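PDB 3HUF: DNA repair and telomere maintenance protein nbs1 from Schizosaccharomyces pombe, which recognises phosphorylated partners such as Ctp1 through its N-terminal FHA and BRCT domains and, within the MRN complex, supports DNA double-strand break repair and telomere maintenance. Local coordinates for residues R46-T51 against F77-N82; C66-K71 against L98-G103; L247-S252 against T268-L273. One frame throughout, in Å; residues are numbered along the deposited sequence.

Contact 1 (R46-T51 against F77-N82); sequences RHARFT and FGTKVN
H47, just before strand 48-52, reaches across the interior of the FHA beta sandwich to G78 and T79, at the start of strand 79-81 in the other sheet. It is the histidine of the SxxH signature of FHA domains, and with A48 it forms a classic beta bulge opposite V25. Beyond CB, CG is anti to the backbone N (chi1 -167°), which carries the ring over to the second segment. On one side of the ring ND1 faces back to its own loop and is hydrogen-bonded to S44 N; on the other, CD2 lies 3.2 Å from T79 OG1. CE1 comes 3.5 Å from G78 O, the same oxygen that NE2 holds. A histidine suits this place because its two nitrogens can serve opposite roles, ND1 as acceptor and NE2 as donor. G78 has a positive phi, at which a CB would jam against the carbonyl of F77, whose own side chain packs on the backbone of the bound peptide. T79 OG1 is hydrogen-bonded to D72 OD1. The bond from H47 NE2 to G78 O is 2.9 Å long, in the plane of the imidazole but well above the carbonyl plane, with an N-H...O angle of 146°.

Contact 2 (C66-K71 against L98-G103); sequences CEFEVK and LKIQLG
F68 and L98 meet through a CH-pi contact between the two sheets of the FHA beta sandwich, strand 68-72 lying in one and strand 97-102 in the other. The L98 methyl CD1 sits over one face of the phenyl ring, 3.9 Å from its centroid and 25° off the normal. It is displaced toward the CB end, so its nearest ring atom is F68 CG at 3.6 Å. With CG anti to the backbone N (chi1 -164°), the F68 side chain runs past that of L98 in the opposite direction, and one branch of the leucine, CD1, lies over the ring.

Simple apolar packing continues this contact. The I100 side chain comes from the opposite direction, and its CD1 reaches F68 CE2 at 4.2 Å, obliquely to the ring. The flat phenylalanine offers a face to L98 CD1 and a rim atom, CE2, to I100 CD1, while leucine and isoleucine bring apolar methyls with no polar group to bury. At the ring's edge, in its plane, lies CG2 of V70, two residues along the same strand; V70 itself faces T79 and V81 of the other sheet.

Aromatic contacts complete the surroundings of F68: W2 meets it edge-to-face, and the ring of F50 meets it with the planes at about 55°. With an alanine in place of F68, a gap would probably open between the sheets, leaving L98 CD1 without the ring beneath it and W2 and F50 without their shared neighbour.

Since the groups meeting between these two strands are hydrocarbon, their attraction is dispersion with a weak CH-pi component. Such forces depend on close fit and on exclusion of water, so shape complementarity between the sheets matters more here than any single directed bond.

Contact 3 (L247-S252 against T268-L273); sequences LGLRIS and TDFVVL
The forked end of L249 meets the far end of the F270 ring. L249 CD2 is 3.8 Å from F270 CZ, and the other methyl, CD1, lies 4.2 Å from the same carbon. The two side chains cross at about a right angle, and CD2 approaches the ring obliquely. F270 CG stands between its backbone N and carbonyl carbon, the crowded position (chi1 57°), and this turn brings the ring's far end back toward L249. A leucine fits because its fork offers two methyls to one ring carbon, while a long flat phenylalanine can span the distance between strands that are not neighbours. A looser approach lies at the more open end of the contact, where S252 OG and T268 OG1 are 4.3 Å apart; small hydroxyl side chains are well tolerated in such a partly exposed position.

Both segments belong to the second BRCT domain and its four-stranded parallel sheet, ordered 2-1-3-4, in which strand 230-234 runs between 250-254 and 270-273. R250 and S252 make backbone hydrogen bonds with C231 on one side of that strand, and F270 is bonded in the same way to A232 on the other.

Farther out, L249 rests against L226, F229 and L244, the last from helix 238-246, while F270 touches F290. D269 OD2 is hydrogen-bonded to S230 N, tying the approach to strand 270-273 to the start of strand 230-234. Ahead of L249, G248 ends helix 238-246 in a Schellman motif; its positive phi, easily adopted by glycine, turns the chain from the helix into strand 250-254.

Overall arrangement
Contacts 1 and 2 lie in the FHA domain with centres about 6 Å apart, and both join the same two sheets: 48-52 and 68-72 are neighbours in one, 79-81 and 97-102 in the other. Probable backbone hydrogen bonds, T51 O to E69 N and N82 N to K99 O, link them laterally. Both are buried, yet contact 1, whose F77 packs on the bound peptide, is polar and directional, whereas contact 2 is hydrocarbon core. Contact 3, on the opposite side of the chain's centre with its centre about 57 Å and 51 Å from theirs, is only partly buried. It spans the intervening strand 230-234 within one parallel BRCT sheet, combining an apolar pair with more exposed hydroxyls.

Contact 1 (R46-T51 against F77-N82)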
loop_
_atom_site.group_PDB
_atom_site.type_symbol
_atom_site.label_atom_id
_atom_site.label_comp_id
_atom_site.label_asym_id
_atom_site.label_seq_id
_atom_site.Cartn_x
_atom_site.Cartn_y
_atom_site.Cartn_z
ATOM N N ARG A 46 -27.703 -15.634 -15.544
ATOM C CA ARG A 46 -27.142 -14.341 -15.163
ATOM C C ARG A 46 -27.707 -14.075 -13.765
ATOM O O ARG A 46 -28.919 -13.866 -13.626
ATOM C CB ARG A 46 -27.595 -13.242 -16.124
ATOM C CG ARG A 46 -27.088 -13.370 -17.554
ATOM C CD ARG A 46 -27.658 -12.267 -18.477
ATOM N NE ARG A 46 -27.300 -10.899 -18.071
ATOM C CZ ARG A 46 -28.132 -10.037 -17.472
ATOM N NH1 ARG A 46 -29.391 -10.385 -17.198
ATOM N NH2 ARG A 46 -27.711 -8.816 -17.148
ATOM N N HIS A 47 -26.856 -14.091 -12.735
ATOM C CA HIS A 47 -27.362 -14.148 -11.355
ATOM C C HIS A 47 -27.229 -12.849 -10.557
ATOM O O HIS A 47 -28.203 -12.381 -9.945
ATOM C CB HIS A 47 -26.734 -15.316 -10.579
ATOM C CG HIS A 47 -27.426 -15.612 -9.284
ATOM N ND1 HIS A 47 -28.268 -16.686 -9.115
ATOM C CD2 HIS A 47 -27.412 -14.962 -8.098
ATOM C CE1 HIS A 47 -28.746 -16.686 -7.882
ATOM N NE2 HIS A 47 -28.234 -15.652 -7.244
ATOM N N ALA A 48 -26.024 -12.292 -10.545
ATOM C CA ALA A 48 -25.716 -11.098 -9.781
ATOM C C ALA A 48 -24.890 -10.103 -10.594
ATOM O O ALA A 48 -24.174 -10.485 -11.524
ATOM C CB ALA A 48 -24.953 -11.469 -8.491
ATOM N N ARG A 49 -24.989 -8.833 -10.220
ATOM C CA ARG A 49 -24.063 -7.822 -10.677
ATOM C C ARG A 49 -23.230 -7.348 -9.488
ATOM O O ARG A 49 -23.777 -7.057 -8.434
ATOM C CB ARG A 49 -24.822 -6.660 -11.306
ATOM C CG ARG A 49 -23.921 -5.537 -11.778
ATOM C CD ARG A 49 -24.725 -4.332 -12.273
ATOM N NE ARG A 49 -25.759 -4.740 -13.230
ATOM C CZ ARG A 49 -25.570 -4.896 -14.544
ATOM N NH1 ARG A 49 -24.375 -4.668 -15.103
ATOM N NH2 ARG A 49 -26.592 -5.287 -15.304
ATOM N N PHE A 50 -21.909 -7.344 -9.647
ATOM C CA PHE A 50 -20.988 -6.775 -8.683
ATOM C C PHE A 50 -20.465 -5.498 -9.320
ATOM O O PHE A 50 -19.968 -5.532 -10.444
ATOM C CB PHE A 50 -19.767 -7.669 -8.455
ATOM C CG PHE A 50 -20.061 -9.031 -7.877
ATOM C CD1 PHE A 50 -21.315 -9.371 -7.368
ATOM C CD2 PHE A 50 -19.041 -9.956 -7.813
ATOM C CE1 PHE A 50 -21.542 -10.632 -6.841
ATOM C CE2 PHE A 50 -19.243 -11.227 -7.274
ATOM C CZ PHE A 50 -20.491 -11.568 -6.784
ATOM N N THR A 51 -20.579 -4.384 -8.608
ATOM C CA THR A 51 -20.071 -3.094 -9.063
ATOM C C THR A 51 -19.094 -2.622 -8.015
ATOM O O THR A 51 -19.417 -2.569 -6.829
ATOM C CB THR A 51 -21.191 -2.029 -9.256
ATOM O OG1 THR A 51 -22.168 -2.531 -10.169
ATOM C CG2 THR A 51 -20.623 -0.733 -9.837
ATOM N N PHE A 77 -33.502 -18.106 -6.788
ATOM C CA PHE A 77 -33.204 -18.404 -5.381
ATOM C C PHE A 77 -32.549 -17.300 -4.536
ATOM O O PHE A 77 -32.279 -17.521 -3.363
ATOM C CB PHE A 77 -32.417 -19.718 -5.272
ATOM C CG PHE A 77 -33.175 -20.914 -5.771
ATOM C CD1 PHE A 77 -32.711 -21.643 -6.852
ATOM C CD2 PHE A 77 -34.376 -21.295 -5.171
ATOM C CE1 PHE A 77 -33.419 -22.750 -7.324
ATOM C CE2 PHE A 77 -35.091 -22.399 -5.630
ATOM C CZ PHE A 77 -34.615 -23.134 -6.717
ATOM N N GLY A 78 -32.308 -16.124 -5.116
ATOM C CA GLY A 78 -31.807 -14.967 -4.360
ATOM C C GLY A 78 -30.285 -14.882 -4.200
ATOM O O GLY A 78 -29.552 -15.780 -4.630
ATOM N N THR A 79 -29.824 -13.801 -3.563
ATOM C CA THR A 79 -28.393 -13.557 -3.277
ATOM C C THR A 79 -28.237 -13.018 -1.860
ATOM O O THR A 79 -29.037 -12.191 -1.411
ATOM C CB THR A 79 -27.787 -12.531 -4.269
ATOM O OG1 THR A 79 -27.987 -12.992 -5.607
ATOM C CG2 THR A 79 -26.268 -12.304 -4.026
ATOM N N LYS A 80 -27.225 -13.503 -1.139
ATOM C CA LYS A 80 -26.972 -13.024 0.216
ATOM C C LYS A 80 -25.533 -12.570 0.261
ATOM O O LYS A 80 -24.663 -13.182 -0.389
ATOM C CB LYS A 80 -27.171 -14.129 1.272
ATOM C CG LYS A 80 -28.540 -14.852 1.245
ATOM C CD LYS A 80 -28.682 -15.807 2.432
ATOM C CE LYS A 80 -30.096 -16.296 2.568
ATOM N NZ LYS A 80 -30.348 -17.047 3.853
ATOM N N VAL A 81 -25.282 -11.508 1.022
ATOM C CA VAL A 81 -23.917 -11.105 1.359
ATOM C C VAL A 81 -23.760 -11.151 2.887
ATOM O O VAL A 81 -24.540 -10.515 3.611
ATOM C CB VAL A 81 -23.602 -9.703 0.861
ATOM C CG1 VAL A 81 -22.111 -9.350 1.164
ATOM C CG2 VAL A 81 -23.914 -9.573 -0.652
ATOM N N ASN A 82 -22.797 -11.930 3.386
ATOM C CA ASN A 82 -22.604 -12.020 4.834
ATOM C C ASN A 82 -23.943 -12.332 5.484
ATOM O O ASN A 82 -24.326 -11.684 6.444
ATOM C CB ASN A 82 -21.982 -10.707 5.394
ATOM C CG ASN A 82 -20.488 -10.580 5.048
ATOM O OD1 ASN A 82 -19.868 -11.562 4.665
ATOM N ND2 ASN A 82 -19.925 -9.394 5.177
#

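Contact 2 (C66-K71 against L98-G103)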
loop_
_atom_site.group_PDB
_atom_site.type_symbol
_atom_site.label_atom_id
_atom_site.label_comp_id
_atom_site.label_asym_id
_atom_site.label_seq_id
_atom_site.Cartn_x
_atom_site.Cartn_y
_atom_site.Cartn_z
ATOM N N CYS A 66 -12.389 -0.158 -1.742
ATOM C CA CYS A 66 -13.323 0.394 -2.722
ATOM C C CYS A 66 -14.704 -0.155 -2.408
ATOM O O CYS A 66 -14.835 -1.327 -2.015
ATOM C CB CYS A 66 -12.933 -0.030 -4.122
ATOM S SG CYS A 66 -11.435 0.761 -4.729
ATOM N N GLU A 67 -15.720 0.691 -2.554
ATOM C CA GLU A 67 -17.100 0.266 -2.289
ATOM C C GLU A 67 -17.479 -0.876 -3.232
ATOM O O GLU A 67 -17.270 -0.802 -4.456
ATOM C CB GLU A 67 -18.081 1.430 -2.475
ATOM C CG GLU A 67 -19.521 1.076 -2.140
ATOM C CD GLU A 67 -20.381 2.296 -2.082
ATOM O OE1 GLU A 67 -21.462 2.305 -2.733
ATOM O OE2 GLU A 67 -19.959 3.259 -1.399
ATOM N N PHE A 68 -18.026 -1.930 -2.644
ATOM C CA PHE A 68 -18.379 -3.142 -3.375
ATOM C C PHE A 68 -19.904 -3.254 -3.306
ATOM O O PHE A 68 -20.478 -3.353 -2.225
ATOM C CB PHE A 68 -17.690 -4.328 -2.686
ATOM C CG PHE A 68 -17.631 -5.605 -3.512
ATOM C CD1 PHE A 68 -16.392 -6.146 -3.873
ATOM C CD2 PHE A 68 -18.798 -6.286 -3.888
ATOM C CE1 PHE A 68 -16.318 -7.331 -4.603
ATOM C CE2 PHE A 68 -18.731 -7.483 -4.599
ATOM C CZ PHE A 68 -17.488 -8.001 -4.963
ATOM N N GLU A 69 -20.562 -3.244 -4.468
ATOM C CA GLU A 69 -22.017 -3.328 -4.529
ATOM C C GLU A 69 -22.455 -4.619 -5.194
ATOM O O GLU A 69 -21.800 -5.105 -6.116
ATOM C CB GLU A 69 -22.589 -2.122 -5.284
ATOM C CG GLU A 69 -21.975 -0.835 -4.824
ATOM C CD GLU A 69 -22.283 0.349 -5.704
ATOM O OE1 GLU A 69 -22.706 0.163 -6.859
ATOM O OE2 GLU A 69 -22.088 1.478 -5.232
ATOM N N VAL A 70 -23.558 -5.174 -4.708
ATOM C CA VAL A 70 -24.114 -6.427 -5.231
ATOM C C VAL A 70 -25.592 -6.193 -5.519
ATOM O O VAL A 70 -26.318 -5.777 -4.639
ATOM C CB VAL A 70 -23.963 -7.586 -4.203
ATOM C CG1 VAL A 70 -24.770 -8.820 -4.632
ATOM C CG2 VAL A 70 -22.477 -7.950 -3.994
ATOM N N LYS A 71 -26.017 -6.449 -6.757
ATOM C CA LYS A 71 -27.421 -6.525 -7.098
ATOM C C LYS A 71 -27.836 -7.942 -7.472
ATOM O O LYS A 71 -27.130 -8.637 -8.197
ATOM C CB LYS A 71 -27.749 -5.605 -8.270
ATOM C CG LYS A 71 -27.725 -4.131 -7.934
ATOM C CD LYS A 71 -28.955 -3.467 -8.544
ATOM C CE LYS A 71 -30.234 -4.223 -8.144
ATOM N NZ LYS A 71 -31.489 -3.708 -8.797
ATOM N N LEU A 98 -16.262 -10.208 2.410
ATOM C CA LEU A 98 -17.642 -10.478 1.990
ATOM C C LEU A 98 -17.815 -11.947 1.605
ATOM O O LEU A 98 -17.030 -12.502 0.823
ATOM C CB LEU A 98 -18.044 -9.559 0.822
ATOM C CG LEU A 98 -17.790 -8.041 0.905
ATOM C CD1 LEU A 98 -18.160 -7.373 -0.384
ATOM C CD2 LEU A 98 -18.553 -7.379 2.076
ATOM N N LYS A 99 -18.841 -12.577 2.169
ATOM C CA LYS A 99 -19.162 -13.958 1.876
ATOM C C LYS A 99 -20.457 -13.897 1.074
ATOM O O LYS A 99 -21.492 -13.489 1.588
ATOM C CB LYS A 99 -19.324 -14.712 3.203
ATOM C CG LYS A 99 -19.740 -16.148 3.122
ATOM C CD LYS A 99 -19.906 -16.748 4.529
ATOM C CE LYS A 99 -21.260 -17.446 4.702
ATOM N NZ LYS A 99 -21.168 -18.952 4.568
ATOM N N ILE A 100 -20.380 -14.232 -0.212
ATOM C CA ILE A 100 -21.494 -13.997 -1.125
ATOM C C ILE A 100 -22.043 -15.355 -1.559
ATOM O O ILE A 100 -21.322 -16.173 -2.177
ATOM C CB ILE A 100 -21.063 -13.181 -2.361
ATOM C CG1 ILE A 100 -20.499 -11.810 -1.947
ATOM C CG2 ILE A 100 -22.213 -13.051 -3.358
ATOM C CD1 ILE A 100 -19.514 -11.216 -2.921
ATOM N N GLN A 101 -23.309 -15.590 -1.204
ATOM C CA GLN A 101 -24.020 -16.807 -1.554
ATOM C C GLN A 101 -24.989 -16.545 -2.703
ATOM O O GLN A 101 -25.885 -15.714 -2.605
ATOM C CB GLN A 101 -24.789 -17.365 -0.343
ATOM C CG GLN A 101 -25.306 -18.782 -0.536
ATOM C CD GLN A 101 -26.295 -19.214 0.555
ATOM O OE1 GLN A 101 -26.310 -18.669 1.660
ATOM N NE2 GLN A 101 -27.113 -20.207 0.241
ATOM N N LEU A 102 -24.796 -17.277 -3.790
ATOM C CA LEU A 102 -25.666 -17.175 -4.940
ATOM C C LEU A 102 -26.635 -18.326 -4.894
ATOM O O LEU A 102 -26.227 -19.499 -4.897
ATOM C CB LEU A 102 -24.857 -17.217 -6.224
ATOM C CG LEU A 102 -23.724 -16.199 -6.318
ATOM C CD1 LEU A 102 -23.113 -16.300 -7.679
ATOM C CD2 LEU A 102 -24.228 -14.765 -6.063
ATOM N N GLY A 103 -27.921 -17.993 -4.830
ATOM C CA GLY A 103 -28.955 -19.011 -4.831
ATOM C C GLY A 103 -28.884 -19.846 -3.571
ATOM O O GLY A 103 -28.796 -19.311 -2.458
#

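Contact 3 (L247-S252 against T268-L273)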
loop_
_atom_site.group_PDB
_atom_site.type_symbol
_atom_site.label_atom_id
_atom_site.label_comp_id
_atom_site.label_asym_id
_atom_site.label_seq_id
_atom_site.Cartn_x
_atom_site.Cartn_y
_atom_site.Cartn_z
ATOM N N LEU A 247 15.433 5.935 14.269
ATOM C CA LEU A 247 16.890 5.954 14.335
ATOM C C LEU A 247 17.373 5.769 15.774
ATOM O O LEU A 247 18.573 5.706 16.026
ATOM C CB LEU A 247 17.450 7.252 13.736
ATOM C CG LEU A 247 17.047 7.569 12.289
ATOM C CD1 LEU A 247 17.567 8.930 11.836
ATOM C CD2 LEU A 247 17.498 6.471 11.321
ATOM N N GLY A 248 16.433 5.672 16.712
ATOM C CA GLY A 248 16.759 5.465 18.121
ATOM C C GLY A 248 17.116 6.737 18.869
ATOM O O GLY A 248 17.663 6.678 19.974
ATOM N N LEU A 249 16.803 7.889 18.277
ATOM C CA LEU A 249 17.104 9.178 18.897
ATOM C C LEU A 249 16.089 9.558 19.981
ATOM O O LEU A 249 14.939 9.082 19.983
ATOM C CB LEU A 249 17.150 10.284 17.843
ATOM C CG LEU A 249 18.334 10.363 16.881
ATOM C CD1 LEU A 249 17.966 11.227 15.702
ATOM C CD2 LEU A 249 19.581 10.920 17.581
ATOM N N ARG A 250 16.530 10.425 20.892
ATOM C CA ARG A 250 15.667 11.058 21.880
ATOM C C ARG A 250 15.377 12.464 21.367
ATOM O O ARG A 250 16.293 13.214 21.068
ATOM C CB ARG A 250 16.390 11.080 23.229
ATOM C CG ARG A 250 15.793 11.945 24.328
ATOM C CD ARG A 250 16.427 11.537 25.654
ATOM N NE ARG A 250 16.496 12.606 26.643
ATOM C CZ ARG A 250 17.015 12.449 27.861
ATOM N NH1 ARG A 250 17.500 11.268 28.222
ATOM N NH2 ARG A 250 17.058 13.465 28.720
ATOM N N ILE A 251 14.103 12.816 21.228
ATOM C CA ILE A 251 13.743 14.076 20.573
ATOM C C ILE A 251 13.094 15.060 21.537
ATOM O O ILE A 251 12.254 14.680 22.356
ATOM C CB ILE A 251 12.801 13.841 19.375
ATOM C CG1 ILE A 251 13.290 12.660 18.538
ATOM C CG2 ILE A 251 12.693 15.090 18.497
ATOM C CD1 ILE A 251 12.174 11.800 18.008
ATOM N N SER A 252 13.494 16.324 21.437
ATOM C CA SER A 252 12.853 17.396 22.178
ATOM C C SER A 252 12.345 18.445 21.200
ATOM O O SER A 252 13.129 19.079 20.496
ATOM C CB SER A 252 13.822 18.022 23.179
ATOM O OG SER A 252 14.386 17.028 24.012
ATOM N N THR A 268 21.025 18.284 24.721
ATOM C CA THR A 268 20.754 17.887 23.343
ATOM C C THR A 268 22.034 17.874 22.499
ATOM O O THR A 268 22.756 18.871 22.422
ATOM C CB THR A 268 19.659 18.795 22.730
ATOM O OG1 THR A 268 18.375 18.374 23.213
ATOM C CG2 THR A 268 19.661 18.739 21.218
ATOM N N ASP A 269 22.299 16.728 21.876
ATOM C CA ASP A 269 23.530 16.512 21.118
ATOM C C ASP A 269 23.619 17.284 19.788
ATOM O O ASP A 269 24.704 17.724 19.404
ATOM C CB ASP A 269 23.779 15.008 20.937
ATOM C CG ASP A 269 23.971 14.287 22.270
ATOM O OD1 ASP A 269 24.708 14.809 23.135
ATOM O OD2 ASP A 269 23.386 13.201 22.458
ATOM N N PHE A 270 22.484 17.446 19.099
ATOM C CA PHE A 270 22.411 18.283 17.891
ATOM C C PHE A 270 20.982 18.727 17.557
ATOM O O PHE A 270 20.004 18.144 18.037
ATOM C CB PHE A 270 23.034 17.575 16.676
ATOM C CG PHE A 270 22.415 16.235 16.360
ATOM C CD1 PHE A 270 21.274 16.143 15.566
ATOM C CD2 PHE A 270 22.980 15.065 16.850
ATOM C CE1 PHE A 270 20.714 14.920 15.274
ATOM C CE2 PHE A 270 22.418 13.835 16.567
ATOM C CZ PHE A 270 21.277 13.763 15.775
ATOM N N VAL A 271 20.879 19.753 16.713
ATOM C CA VAL A 271 19.597 20.219 16.191
ATOM C C VAL A 271 19.352 19.657 14.783
ATOM O O VAL A 271 20.201 19.790 13.898
ATOM C CB VAL A 271 19.524 21.771 16.164
ATOM C CG1 VAL A 271 18.245 22.258 15.493
ATOM C CG2 VAL A 271 19.632 22.339 17.576
ATOM N N VAL A 272 18.203 19.011 14.589
ATOM C CA VAL A 272 17.761 18.622 13.249
ATOM C C VAL A 272 16.911 19.749 12.667
ATOM O O VAL A 272 16.029 20.271 13.339
ATOM C CB VAL A 272 16.944 17.303 13.245
ATOM C CG1 VAL A 272 16.793 16.779 11.830
ATOM C CG2 VAL A 272 17.609 16.249 14.101
ATOM N N LEU A 273 17.179 20.140 11.425
ATOM C CA LEU A 273 16.385 21.199 10.799
ATOM C C LEU A 273 15.488 20.688 9.668
ATOM O O LEU A 273 15.915 19.861 8.858
ATOM C CB LEU A 273 17.276 22.373 10.345
ATOM C CG LEU A 273 18.204 22.279 9.128
ATOM C CD1 LEU A 273 17.481 22.706 7.846
ATOM C CD2 LEU A 273 19.463 23.132 9.337
#